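Local coordinates for protein lipase (Pelosinus fermentans, PDB 5AH0) that probably hydrolyses ester bonds as a zinc-binding lipase of the alpha/beta-hydrolase clan, and acts on the polyester poly(butylene adipate-co-terephthalate), at residues N54-C59 / K80-Y85. Numbering follows the deposited sequence.
With ZN (zinc ion), chain C.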
loop_
_atom_site.group_PDB
_atom_site.type_symbol
_atom_site.label_atom_id
_atom_site.label_comp_id
_atom_site.label_asym_id
_atom_site.label_seq_id
_atom_site.Cartn_x
_atom_site.Cartn_y
_atom_site.Cartn_z
ATOM N N ASN A 54 0.110 7.512 -4.772
ATOM C CA ASN A 54 1.022 7.345 -3.653
ATOM C C ASN A 54 1.278 8.675 -2.943
ATOM O O ASN A 54 1.345 8.728 -1.717
ATOM C CB ASN A 54 2.333 6.720 -4.137
ATOM C CG ASN A 54 2.232 5.198 -4.305
ATOM O OD1 ASN A 54 1.740 4.493 -3.422
ATOM N ND2 ASN A 54 2.691 4.695 -5.443
ATOM N N TRP A 55 1.393 9.749 -3.720
ATOM C CA TRP A 55 1.519 11.088 -3.164
ATOM C C TRP A 55 0.338 11.395 -2.256
ATOM O O TRP A 55 0.513 11.869 -1.136
ATOM C CB TRP A 55 1.611 12.134 -4.279
ATOM C CG TRP A 55 1.738 13.562 -3.787
ATOM C CD1 TRP A 55 0.729 14.376 -3.350
ATOM C CD2 TRP A 55 2.941 14.340 -3.707
ATOM N NE1 TRP A 55 1.230 15.603 -2.990
ATOM C CE2 TRP A 55 2.583 15.612 -3.205
ATOM C CE3 TRP A 55 4.283 14.086 -4.008
ATOM C CZ2 TRP A 55 3.519 16.628 -3.003
ATOM C CZ3 TRP A 55 5.211 15.096 -3.806
ATOM C CH2 TRP A 55 4.825 16.352 -3.304
ATOM N N ASP A 56 -0.868 11.157 -2.754
ATOM C CA ASP A 56 -2.065 11.390 -1.961
ATOM C C ASP A 56 -2.107 10.493 -0.731
ATOM O O ASP A 56 -2.419 10.948 0.367
ATOM C CB ASP A 56 -3.314 11.165 -2.801
ATOM C CG ASP A 56 -3.611 12.322 -3.725
ATOM O OD1 ASP A 56 -2.662 13.045 -4.108
ATOM O OD2 ASP A 56 -4.802 12.506 -4.069
ATOM N N ARG A 57 -1.786 9.217 -0.915
ATOM C CA ARG A 57 -1.821 8.274 0.191
ATOM C C ARG A 57 -0.760 8.629 1.228
ATOM O O ARG A 57 -0.990 8.515 2.431
ATOM C CB ARG A 57 -1.629 6.838 -0.310
ATOM C CG ARG A 57 -2.869 6.240 -0.963
ATOM C CD ARG A 57 -2.497 5.194 -2.001
ATOM N NE ARG A 57 -1.726 4.091 -1.431
ATOM C CZ ARG A 57 -2.263 3.017 -0.857
ATOM N NH1 ARG A 57 -3.582 2.895 -0.784
ATOM N NH2 ARG A 57 -1.480 2.064 -0.367
ATOM N N ALA A 58 0.407 9.053 0.759
ATOM C CA ALA A 58 1.469 9.443 1.669
ATOM C C ALA A 58 1.042 10.635 2.540
ATOM O O ALA A 58 1.323 10.660 3.746
ATOM C CB ALA A 58 2.743 9.761 0.894
ATOM N N CYS A 59 0.361 11.609 1.937
ATOM C CA CYS A 59 -0.143 12.758 2.695
ATOM C C CYS A 59 -1.220 12.334 3.690
ATOM O O CYS A 59 -1.255 12.819 4.821
ATOM C CB CYS A 59 -0.702 13.839 1.764
ATOM S SG CYS A 59 0.536 14.602 0.714
ATOM N N LYS A 80 -2.864 19.101 -10.306
ATOM C CA LYS A 80 -3.652 17.924 -10.621
ATOM C C LYS A 80 -5.153 18.223 -10.647
ATOM O O LYS A 80 -5.927 17.473 -11.236
ATOM C CB LYS A 80 -3.354 16.814 -9.619
ATOM C CG LYS A 80 -2.302 15.834 -10.093
ATOM C CD LYS A 80 -0.918 16.464 -10.164
ATOM C CE LYS A 80 0.132 15.485 -10.696
ATOM N NZ LYS A 80 0.223 15.507 -12.189
ATOM N N GLY A 81 -5.571 19.308 -10.003
ATOM C CA GLY A 81 -6.985 19.633 -9.950
ATOM C C GLY A 81 -7.704 19.009 -8.766
ATOM O O GLY A 81 -8.735 18.358 -8.933
ATOM N N HIS A 82 -7.148 19.213 -7.571
ATOM C CA HIS A 82 -7.673 18.646 -6.326
ATOM C C HIS A 82 -8.628 19.535 -5.553
ATOM O O HIS A 82 -9.029 20.595 -6.001
ATOM C CB HIS A 82 -6.531 18.332 -5.357
ATOM C CG HIS A 82 -5.911 16.986 -5.535
ATOM N ND1 HIS A 82 -6.520 15.969 -6.229
ATOM C CD2 HIS A 82 -4.723 16.497 -5.108
ATOM C CE1 HIS A 82 -5.737 14.902 -6.214
ATOM N NE2 HIS A 82 -4.638 15.200 -5.544
ATOM N N SER A 83 -8.996 19.037 -4.380
ATOM C CA SER A 83 -9.230 19.858 -3.211
ATOM C C SER A 83 -7.905 19.771 -2.485
ATOM O O SER A 83 -7.371 18.676 -2.330
ATOM C CB SER A 83 -10.369 19.333 -2.337
ATOM O OG SER A 83 -11.536 19.078 -3.091
ATOM N N ARG A 84 -7.336 20.903 -2.088
ATOM C CA ARG A 84 -6.041 20.879 -1.413
ATOM C C ARG A 84 -6.105 20.116 -0.095
ATOM O O ARG A 84 -5.207 19.347 0.239
ATOM C CB ARG A 84 -5.525 22.299 -1.156
ATOM C CG ARG A 84 -4.171 22.306 -0.466
ATOM C CD ARG A 84 -3.823 23.636 0.163
ATOM N NE ARG A 84 -2.682 23.494 1.060
ATOM C CZ ARG A 84 -1.916 24.497 1.472
ATOM N NH1 ARG A 84 -2.151 25.734 1.054
ATOM N NH2 ARG A 84 -0.901 24.256 2.289
ATOM N N TYR A 85 -7.181 20.347 0.648
ATOM C CA TYR A 85 -7.318 19.801 1.988
ATOM C C TYR A 85 -8.251 18.598 2.001
ATOM O O TYR A 85 -9.300 18.611 1.355
ATOM C CB TYR A 85 -7.826 20.875 2.952
ATOM C CG TYR A 85 -6.811 21.953 3.283
ATOM C CD1 TYR A 85 -5.808 21.723 4.221
ATOM C CD2 TYR A 85 -6.868 23.210 2.676
ATOM C CE1 TYR A 85 -4.882 22.707 4.541
ATOM C CE2 TYR A 85 -5.944 24.199 2.987
ATOM C CZ TYR A 85 -4.955 23.941 3.920
ATOM O OH TYR A 85 -4.032 24.908 4.242
HETATM ZN ZN ZN C . -2.916 14.064 -5.738
#
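Asp56, in the first turn of helix 54-66, and His82, in the loop between helix 74-80 and strand 85-89, face each other with their CA atoms 10.2 Å apart, and a zinc ion joins the side chains that reach into the space between them. They supply half of a four-residue zinc site set in an alpha/beta-hydrolase fold; His76 of helix 74-80 and Asp233 complete it, consistent with a structural metal site as in related zinc-containing lipases. Both side chains leave their backbones toward the other segment, approach each other from opposite directions and meet the zinc at an OD1-Zn-NE2 angle of about 109°, as expected for a tetrahedral site. Asp56 is bound through one oxygen, OD1 lying 1.9 Å from the zinc, whereas OD2 stays 3.0 Å from it. Its CG stands anti to its own carbonyl carbon (chi1 -78°), which carries the carboxylate off the helix to the metal. OD2 has a hydrogen-bond partner in Gln204, a second-shell contact that probably helps fix the rotation of the carboxylate. From the loop, His82 gives NE2, 2.1 Å from the zinc, with CE1 and CD2 nearly equidistant from the ion, which sits a little off the ring plane. Carboxylate and imidazole planes are turned 57° apart. A Schellman motif with Gly81 as C-prime residue ends helix 74-80 just before this ligand. The metal links loop and helix without a direct hydrogen bond: Asp56 OD2 comes within 3.1 Å of His82 NE2, but that nitrogen is committed to zinc.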